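Local structure of elongation factor 1-beta (Pyrococcus horikoshii, 2YY3) at residues Val7-Val12 and Val85-Arg90; Arg11-Asp16 and Leu50-Phe55; Leu38-Arg43 and Lys54-Gly59. The protein probably promotes the exchange of GDP for GTP on elongation factor 1-alpha, regenerating the GTP form that binds aminoacyl-tRNA. All coordinates share one frame; numbering follows the deposited sequence.

Interaction 1 (Val7-Val12 and Val85-Arg90); sequences VGVIRV and VETVSR
V7-V12 and V85-R90 run antiparallel, their directions 167° apart and their axes 4.7 Å apart at closest, with V7 and S89 forming a doubly hydrogen-bonded pair. Farther along the register slips by one residue. G8 faces V88 and I10 faces V85, which leaves V9 alone against both E86 and T87. V9 O takes the N-H of E86 (N to O 2.9 Å), while V9 N bonds to T87 O at 3.0 Å. With E86 in a helical conformation (psi -52°), this is the pattern of a classic beta bulge.

On the face carrying V7 and V9, V7 CG1 lies between its own N and carbonyl carbon (chi1 62°) and meets S89 CB at 3.9 Å. V9 and T87 lie side by side, V9 CG1 being 3.5 Å from T87 OG1. E86 is bent at chi2, and its CG rests 3.8 Å from R11 CB. The carboxylate and guanidinium planes are nearly parallel but displaced, so E86 OE2 stands well out of the guanidinium plane, 3.8 Å from R11 NE. That ion pair is long, and no N-H points at OE2; R11 NH1 makes its salt bridge with E44 instead. On the other face, I10 CG1 touches V85 CG2 at 3.8 Å, and both side chains also meet helix 67-76, I10 at V70 and V85 at F67.

The contact joins the first strand to the last, edge strand of a four-stranded antiparallel sheet, whose 2-3-1-4 order with two helices is that of a ferredoxin-like alpha-beta sandwich.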
loop_
_atom_site.group_PDB
_atom_site.type_symbol
_atom_site.label_atom_id
_atom_site.label_comp_id
_atom_site.label_asym_id
_atom_site.label_seq_id
_atom_site.Cartn_x
_atom_site.Cartn_y
_atom_site.Cartn_z
ATOM N N VAL A 7 -0.643 11.403 -3.957
ATOM C CA VAL A 7 0.073 10.259 -3.413
ATOM C C VAL A 7 -0.696 9.841 -2.170
ATOM O O VAL A 7 -1.038 10.676 -1.346
ATOM C CB VAL A 7 1.538 10.580 -2.980
ATOM C CG1 VAL A 7 1.554 11.619 -1.866
ATOM C CG2 VAL A 7 2.217 9.299 -2.472
ATOM N N GLY A 8 -0.984 8.554 -2.048
ATOM C CA GLY A 8 -1.678 8.067 -0.869
ATOM C C GLY A 8 -0.787 7.021 -0.227
ATOM O O GLY A 8 -0.351 6.081 -0.897
ATOM N N VAL A 9 -0.484 7.173 1.054
ATOM C CA VAL A 9 0.384 6.193 1.691
ATOM C C VAL A 9 -0.446 5.204 2.495
ATOM O O VAL A 9 -1.150 5.569 3.431
ATOM C CB VAL A 9 1.523 6.897 2.543
ATOM C CG1 VAL A 9 1.231 8.374 2.693
ATOM C CG2 VAL A 9 1.704 6.220 3.886
ATOM N N ILE A 10 -0.392 3.943 2.078
ATOM C CA ILE A 10 -1.158 2.894 2.732
ATOM C C ILE A 10 -0.260 2.050 3.626
ATOM O O ILE A 10 0.798 1.577 3.205
ATOM C CB ILE A 10 -1.847 1.963 1.699
ATOM C CG1 ILE A 10 -2.770 2.764 0.780
ATOM C CG2 ILE A 10 -2.668 0.925 2.408
ATOM C CD1 ILE A 10 -2.127 3.191 -0.502
ATOM N N ARG A 11 -0.689 1.864 4.865
ATOM C CA ARG A 11 0.077 1.076 5.803
ATOM C C ARG A 11 -0.529 -0.301 5.900
ATOM O O ARG A 11 -1.704 -0.427 6.206
ATOM C CB ARG A 11 0.053 1.725 7.179
ATOM C CG ARG A 11 1.073 1.136 8.137
ATOM C CD ARG A 11 1.156 1.932 9.433
ATOM N NE ARG A 11 0.268 1.377 10.441
ATOM C CZ ARG A 11 0.682 0.835 11.581
ATOM N NH1 ARG A 11 1.980 0.778 11.865
ATOM N NH2 ARG A 11 -0.203 0.334 12.429
ATOM N N VAL A 12 0.252 -1.339 5.634
ATOM C CA VAL A 12 -0.289 -2.685 5.752
ATOM C C VAL A 12 0.409 -3.396 6.902
ATOM O O VAL A 12 1.632 -3.374 7.008
ATOM C CB VAL A 12 -0.130 -3.519 4.425
ATOM C CG1 VAL A 12 -0.151 -2.591 3.205
ATOM C CG2 VAL A 12 1.142 -4.358 4.461
ATOM N N VAL A 85 -5.354 3.700 4.697
ATOM C CA VAL A 85 -4.786 4.860 4.029
ATOM C C VAL A 85 -4.481 5.892 5.110
ATOM O O VAL A 85 -5.387 6.516 5.654
ATOM C CB VAL A 85 -5.772 5.461 3.019
ATOM C CG1 VAL A 85 -5.277 6.821 2.539
ATOM C CG2 VAL A 85 -5.935 4.522 1.846
ATOM N N GLU A 86 -3.203 6.068 5.428
ATOM C CA GLU A 86 -2.808 7.019 6.460
ATOM C C GLU A 86 -3.052 8.480 6.060
ATOM O O GLU A 86 -3.641 9.236 6.818
ATOM C CB GLU A 86 -1.331 6.821 6.823
ATOM C CG GLU A 86 -0.969 5.429 7.328
ATOM C CD GLU A 86 -1.765 5.011 8.557
ATOM O OE1 GLU A 86 -3.005 4.919 8.453
ATOM O OE2 GLU A 86 -1.153 4.769 9.620
ATOM N N THR A 87 -2.564 8.881 4.892
ATOM C CA THR A 87 -2.769 10.245 4.401
ATOM C C THR A 87 -2.694 10.282 2.897
ATOM O O THR A 87 -2.203 9.341 2.255
ATOM C CB THR A 87 -1.716 11.272 4.917
ATOM O OG1 THR A 87 -0.411 10.911 4.448
ATOM C CG2 THR A 87 -1.713 11.311 6.426
ATOM N N VAL A 88 -3.190 11.385 2.351
ATOM C CA VAL A 88 -3.186 11.619 0.920
ATOM C C VAL A 88 -2.622 13.005 0.712
ATOM O O VAL A 88 -2.939 13.921 1.467
ATOM C CB VAL A 88 -4.599 11.591 0.338
ATOM C CG1 VAL A 88 -4.551 11.926 -1.164
ATOM C CG2 VAL A 88 -5.217 10.238 0.591
ATOM N N SER A 89 -1.789 13.174 -0.303
ATOM C CA SER A 89 -1.223 14.483 -0.530
ATOM C C SER A 89 -1.076 14.831 -1.982
ATOM O O SER A 89 -0.948 13.961 -2.833
ATOM C CB SER A 89 0.140 14.594 0.149
ATOM O OG SER A 89 0.813 15.760 -0.296
ATOM N N ARG A 90 -1.101 16.126 -2.260
ATOM C CA ARG A 90 -0.919 16.598 -3.619
ATOM C C ARG A 90 0.572 16.505 -3.933
ATOM O O ARG A 90 1.410 16.562 -3.032
ATOM C CB ARG A 90 -1.406 18.045 -3.750
ATOM C CG ARG A 90 -2.915 18.172 -3.596
ATOM C CD ARG A 90 -3.436 19.543 -3.992
ATOM N NE ARG A 90 -4.851 19.693 -3.649
ATOM C CZ ARG A 90 -5.846 19.008 -4.212
ATOM N NH1 ARG A 90 -5.596 18.112 -5.166
ATOM N NH2 ARG A 90 -7.097 19.210 -3.808
#

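Interaction 2 (Arg11-Asp16 and Leu50-Phe55); sequences RVMPTD and LVALKF
V12 and L53 make a doubly hydrogen-bonded antiparallel pair between the two central strands of the ferredoxin-like sheet. The bonds are nearly straight, V12 N to L53 O spanning 2.7 Å and L53 N to V12 O 2.9 Å.

Both side chains turn to the helix-covered face. V12 divides its methyls between two partners: CG2 packs on L53 CB at 3.6 Å, and CG1 approaches the F55 ring, 3.8 Å from CD2. The ring is turned in by chi1 -71°, with CG anti to the carbonyl carbon; it also packs edge-to-face with F74 and touches L28.

On the opposite face, M13, a selenomethionine in this crystal, starts away from strand 51-55 but folds back through bends at chi2 (-62°) and chi3. Its CE thus meets L50 CD2 at 3.5 Å, the two side chains crossing at about a right angle, and its SE sits 4.0 Å from A52 CB. M13 CG lies over one face of the R11 guanidinium, offset toward the rim, and R11 NH1, whose salt-bridge partner is E44, lies 3.8 Å from A52 CB. Where the pairing ends, P14 has no N-H to offer, and its CD lies 3.3 Å from V51 O.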
loop_
_atom_site.group_PDB
_atom_site.type_symbol
_atom_site.label_atom_id
_atom_site.label_comp_id
_atom_site.label_asym_id
_atom_site.label_seq_id
_atom_site.Cartn_x
_atom_site.Cartn_y
_atom_site.Cartn_z
ATOM N N ARG A 11 -0.689 1.864 4.865
ATOM C CA ARG A 11 0.077 1.076 5.803
ATOM C C ARG A 11 -0.529 -0.301 5.900
ATOM O O ARG A 11 -1.704 -0.427 6.206
ATOM C CB ARG A 11 0.053 1.725 7.179
ATOM C CG ARG A 11 1.073 1.136 8.137
ATOM C CD ARG A 11 1.156 1.932 9.433
ATOM N NE ARG A 11 0.268 1.377 10.441
ATOM C CZ ARG A 11 0.682 0.835 11.581
ATOM N NH1 ARG A 11 1.980 0.778 11.865
ATOM N NH2 ARG A 11 -0.203 0.334 12.429
ATOM N N VAL A 12 0.252 -1.339 5.634
ATOM C CA VAL A 12 -0.289 -2.685 5.752
ATOM C C VAL A 12 0.409 -3.396 6.902
ATOM O O VAL A 12 1.632 -3.374 7.008
ATOM C CB VAL A 12 -0.130 -3.519 4.425
ATOM C CG1 VAL A 12 -0.151 -2.591 3.205
ATOM C CG2 VAL A 12 1.142 -4.358 4.461
HETATM N N MSE A 13 -0.386 -3.995 7.783
HETATM C CA MSE A 13 0.120 -4.735 8.934
HETATM C C MSE A 13 -0.027 -6.230 8.667
HETATM O O MSE A 13 -1.135 -6.701 8.423
HETATM C CB MSE A 13 -0.683 -4.371 10.184
HETATM C CG MSE A 13 -0.006 -3.361 11.107
HETATM SE SE MSE A 13 1.684 -4.016 11.849
HETATM C CE MSE A 13 0.973 -5.280 13.129
ATOM N N PRO A 14 1.085 -6.994 8.686
ATOM C CA PRO A 14 0.993 -8.441 8.441
ATOM C C PRO A 14 0.272 -9.159 9.591
ATOM O O PRO A 14 0.213 -8.649 10.716
ATOM C CB PRO A 14 2.454 -8.865 8.320
ATOM C CG PRO A 14 3.118 -7.651 7.789
ATOM C CD PRO A 14 2.493 -6.565 8.639
ATOM N N THR A 15 -0.275 -10.338 9.307
ATOM C CA THR A 15 -1.000 -11.107 10.321
ATOM C C THR A 15 -0.162 -11.484 11.533
ATOM O O THR A 15 -0.653 -11.483 12.651
ATOM C CB THR A 15 -1.599 -12.377 9.714
ATOM O OG1 THR A 15 -0.634 -12.997 8.858
ATOM C CG2 THR A 15 -2.845 -12.035 8.915
ATOM N N ASP A 16 1.106 -11.809 11.315
ATOM C CA ASP A 16 1.985 -12.165 12.421
ATOM C C ASP A 16 3.472 -12.011 12.063
ATOM O O ASP A 16 3.845 -11.940 10.888
ATOM C CB ASP A 16 1.701 -13.598 12.869
ATOM C CG ASP A 16 2.075 -14.612 11.818
ATOM O OD1 ASP A 16 3.288 -14.814 11.592
ATOM O OD2 ASP A 16 1.152 -15.202 11.215
ATOM N N LEU A 50 6.836 -7.784 14.589
ATOM C CA LEU A 50 6.198 -7.514 13.307
ATOM C C LEU A 50 6.860 -6.343 12.582
ATOM O O LEU A 50 7.637 -5.579 13.160
ATOM C CB LEU A 50 4.713 -7.195 13.491
ATOM C CG LEU A 50 3.876 -8.249 14.223
ATOM C CD1 LEU A 50 3.665 -7.824 15.683
ATOM C CD2 LEU A 50 2.526 -8.412 13.509
ATOM N N VAL A 51 6.556 -6.225 11.300
ATOM C CA VAL A 51 7.061 -5.124 10.518
ATOM C C VAL A 51 5.986 -4.657 9.545
ATOM O O VAL A 51 5.554 -5.391 8.653
ATOM C CB VAL A 51 8.398 -5.478 9.793
ATOM C CG1 VAL A 51 8.476 -6.949 9.522
ATOM C CG2 VAL A 51 8.531 -4.680 8.526
ATOM N N ALA A 52 5.532 -3.427 9.779
ATOM C CA ALA A 52 4.517 -2.784 8.967
ATOM C C ALA A 52 5.137 -2.405 7.635
ATOM O O ALA A 52 6.338 -2.166 7.547
ATOM C CB ALA A 52 4.013 -1.550 9.670
ATOM N N LEU A 53 4.314 -2.365 6.597
ATOM C CA LEU A 53 4.785 -1.999 5.269
ATOM C C LEU A 53 4.043 -0.744 4.844
ATOM O O LEU A 53 2.832 -0.641 5.042
ATOM C CB LEU A 53 4.525 -3.141 4.277
ATOM C CG LEU A 53 5.272 -4.450 4.577
ATOM C CD1 LEU A 53 4.873 -5.513 3.584
ATOM C CD2 LEU A 53 6.783 -4.212 4.518
ATOM N N LYS A 54 4.775 0.214 4.281
ATOM C CA LYS A 54 4.191 1.458 3.831
ATOM C C LYS A 54 4.348 1.644 2.338
ATOM O O LYS A 54 5.458 1.687 1.818
ATOM C CB LYS A 54 4.821 2.619 4.580
ATOM C CG LYS A 54 4.365 2.653 6.026
ATOM C CD LYS A 54 5.087 3.690 6.842
ATOM C CE LYS A 54 4.834 5.086 6.318
ATOM N NZ LYS A 54 5.495 6.068 7.227
ATOM N N PHE A 55 3.216 1.745 1.651
ATOM C CA PHE A 55 3.196 1.926 0.203
ATOM C C PHE A 55 2.798 3.344 -0.165
ATOM O O PHE A 55 1.793 3.860 0.333
ATOM C CB PHE A 55 2.210 0.932 -0.424
ATOM C CG PHE A 55 2.692 -0.491 -0.388
ATOM C CD1 PHE A 55 3.421 -1.018 -1.451
ATOM C CD2 PHE A 55 2.482 -1.282 0.739
ATOM C CE1 PHE A 55 3.937 -2.320 -1.381
ATOM C CE2 PHE A 55 2.989 -2.568 0.814
ATOM C CZ PHE A 55 3.720 -3.091 -0.248
#

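Interaction 3 (Leu38-Arg43 and Lys54-Gly59); sequences LAKVER and KFYVLG
The beta hairpin of strands 37-45 and 51-59 is held here by L38-R43 against K54-G59, antiparallel at 171°. E42 and K54 exchange two backbone hydrogen bonds. Nearer L38, A39 and K40 share Y56 as partner: A39 N bonds to Y56 O and Y56 N to K40 O, and with A39 psi at -32° this matches a classic beta bulge.

The Y56 ring is the main side-chain surface. K40 runs fully extended alongside it, and its CD stands over one face, 3.7 Å from the centroid and 17° off the normal, a CH-pi contact. At the ring's edge the hydroxyl OH makes a weak hydrogen bond to E42 OE1 (3.3 Å). The same oxygen forms a salt bridge with K54 NZ, its hydrogen bond likewise weak at 3.3 Å, and a water bridges the two ions, donating to E42 OE1 and accepting from K54 NZ, at 2.6 Å each. K40 NZ reaches E42 OE2 over a long 3.8 Å, so the carboxylate gathers both lysines. Replacing Y56 with an alanine would probably leave the K40 methylenes without the flat surface they lie along and E42 OE1 without its hydroxyl partner.

On the reverse face V41 CG2 packs 3.7 Å from F55 CE1. There L38, V41 and F55 meet helix 21-31, whereas K54 and Y56 touch V9 and V7 of strand 6-14, next in the sheet.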
loop_
_atom_site.group_PDB
_atom_site.type_symbol
_atom_site.label_atom_id
_atom_site.label_comp_id
_atom_site.label_asym_id
_atom_site.label_seq_id
_atom_site.Cartn_x
_atom_site.Cartn_y
_atom_site.Cartn_z
ATOM N N LEU A 38 3.608 3.314 -8.429
ATOM C CA LEU A 38 4.315 3.037 -7.196
ATOM C C LEU A 38 5.463 4.036 -7.079
ATOM O O LEU A 38 6.186 4.288 -8.049
ATOM C CB LEU A 38 4.851 1.613 -7.218
ATOM C CG LEU A 38 5.734 1.241 -6.037
ATOM C CD1 LEU A 38 4.858 1.119 -4.792
ATOM C CD2 LEU A 38 6.484 -0.056 -6.349
ATOM N N ALA A 39 5.622 4.613 -5.895
ATOM C CA ALA A 39 6.682 5.588 -5.685
ATOM C C ALA A 39 7.717 5.107 -4.669
ATOM O O ALA A 39 8.907 5.418 -4.781
ATOM C CB ALA A 39 6.078 6.926 -5.215
ATOM N N LYS A 40 7.261 4.334 -3.691
ATOM C CA LYS A 40 8.154 3.916 -2.636
ATOM C C LYS A 40 7.533 2.862 -1.745
ATOM O O LYS A 40 6.330 2.854 -1.535
ATOM C CB LYS A 40 8.503 5.164 -1.818
ATOM C CG LYS A 40 9.191 4.960 -0.504
ATOM C CD LYS A 40 9.153 6.292 0.253
ATOM C CE LYS A 40 9.949 6.271 1.544
ATOM N NZ LYS A 40 10.019 7.634 2.157
ATOM N N VAL A 41 8.366 1.957 -1.247
ATOM C CA VAL A 41 7.919 0.923 -0.333
ATOM C C VAL A 41 8.849 1.015 0.867
ATOM O O VAL A 41 10.069 0.937 0.746
ATOM C CB VAL A 41 8.007 -0.485 -0.938
ATOM C CG1 VAL A 41 7.624 -1.511 0.112
ATOM C CG2 VAL A 41 7.083 -0.599 -2.121
ATOM N N GLU A 42 8.261 1.174 2.034
ATOM C CA GLU A 42 9.039 1.331 3.245
ATOM C C GLU A 42 8.642 0.294 4.288
ATOM O O GLU A 42 7.479 -0.125 4.350
ATOM C CB GLU A 42 8.782 2.739 3.774
ATOM C CG GLU A 42 9.674 3.219 4.865
ATOM C CD GLU A 42 9.324 4.639 5.261
ATOM O OE1 GLU A 42 8.136 4.890 5.580
ATOM O OE2 GLU A 42 10.232 5.500 5.244
ATOM N N ARG A 43 9.615 -0.129 5.092
ATOM C CA ARG A 43 9.362 -1.095 6.156
ATOM C C ARG A 43 9.577 -0.420 7.494
ATOM O O ARG A 43 10.622 0.181 7.715
ATOM C CB ARG A 43 10.309 -2.290 6.060
ATOM C CG ARG A 43 10.225 -3.041 4.768
ATOM C CD ARG A 43 10.986 -4.352 4.829
ATOM N NE ARG A 43 10.858 -5.068 3.563
ATOM C CZ ARG A 43 11.261 -6.317 3.353
ATOM N NH1 ARG A 43 11.830 -7.015 4.328
ATOM N NH2 ARG A 43 11.088 -6.871 2.163
ATOM N N LYS A 54 4.775 0.214 4.281
ATOM C CA LYS A 54 4.191 1.458 3.831
ATOM C C LYS A 54 4.348 1.644 2.338
ATOM O O LYS A 54 5.458 1.687 1.818
ATOM C CB LYS A 54 4.821 2.619 4.580
ATOM C CG LYS A 54 4.365 2.653 6.026
ATOM C CD LYS A 54 5.087 3.690 6.842
ATOM C CE LYS A 54 4.834 5.086 6.318
ATOM N NZ LYS A 54 5.495 6.068 7.227
ATOM N N PHE A 55 3.216 1.745 1.651
ATOM C CA PHE A 55 3.196 1.926 0.203
ATOM C C PHE A 55 2.798 3.344 -0.165
ATOM O O PHE A 55 1.793 3.860 0.333
ATOM C CB PHE A 55 2.210 0.932 -0.424
ATOM C CG PHE A 55 2.692 -0.491 -0.388
ATOM C CD1 PHE A 55 3.421 -1.018 -1.451
ATOM C CD2 PHE A 55 2.482 -1.282 0.739
ATOM C CE1 PHE A 55 3.937 -2.320 -1.381
ATOM C CE2 PHE A 55 2.989 -2.568 0.814
ATOM C CZ PHE A 55 3.720 -3.091 -0.248
ATOM N N TYR A 56 3.598 3.981 -1.011
ATOM C CA TYR A 56 3.286 5.331 -1.455
ATOM C C TYR A 56 2.730 5.138 -2.843
ATOM O O TYR A 56 3.476 5.039 -3.810
ATOM C CB TYR A 56 4.542 6.212 -1.494
ATOM C CG TYR A 56 5.130 6.465 -0.128
ATOM C CD1 TYR A 56 5.619 5.409 0.648
ATOM C CD2 TYR A 56 5.159 7.749 0.416
ATOM C CE1 TYR A 56 6.116 5.625 1.920
ATOM C CE2 TYR A 56 5.654 7.978 1.694
ATOM C CZ TYR A 56 6.130 6.912 2.439
ATOM O OH TYR A 56 6.628 7.118 3.708
ATOM N N VAL A 57 1.407 5.063 -2.925
ATOM C CA VAL A 57 0.725 4.839 -4.185
ATOM C C VAL A 57 0.385 6.146 -4.900
ATOM O O VAL A 57 -0.133 7.082 -4.287
ATOM C CB VAL A 57 -0.559 4.029 -3.946
ATOM C CG1 VAL A 57 -1.216 3.692 -5.268
ATOM C CG2 VAL A 57 -0.226 2.761 -3.155
ATOM N N LEU A 58 0.677 6.191 -6.199
ATOM C CA LEU A 58 0.440 7.369 -7.029
ATOM C C LEU A 58 -0.902 7.297 -7.756
ATOM O O LEU A 58 -1.313 6.235 -8.218
ATOM C CB LEU A 58 1.570 7.508 -8.052
ATOM C CG LEU A 58 2.988 7.678 -7.485
ATOM C CD1 LEU A 58 4.026 7.279 -8.520
ATOM C CD2 LEU A 58 3.187 9.128 -7.054
ATOM N N GLY A 59 -1.578 8.435 -7.855
ATOM C CA GLY A 59 -2.866 8.491 -8.527
ATOM C C GLY A 59 -3.236 9.911 -8.920
ATOM O O GLY A 59 -2.372 10.794 -8.955
HETATM O O HOH W 1 8.002 6.327 7.684
#

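How the interactions relate
All three contacts belong to one antiparallel sheet. Interaction 1 adds the edge strand 80-90 to strand 6-14, interaction 2 pairs the two central strands, and interaction 3 adds the other edge, strand 37-45. Interactions 1 and 2 share R11 and V12, while 2 and 3 share K54 and F55; I10 N lies 2.8 Å from F55 O, a probable hydrogen bond between strands 6-14 and 51-59. Interaction 2 is the most buried, though only partly so, and mostly apolar. Interactions 1 and 3 are surface contacts, each with a bulge and salt bridging: one long, out-of-plane pair in 1, and in 3 long or weak pairs round one carboxylate, joined by a water and a tyrosine hydroxyl.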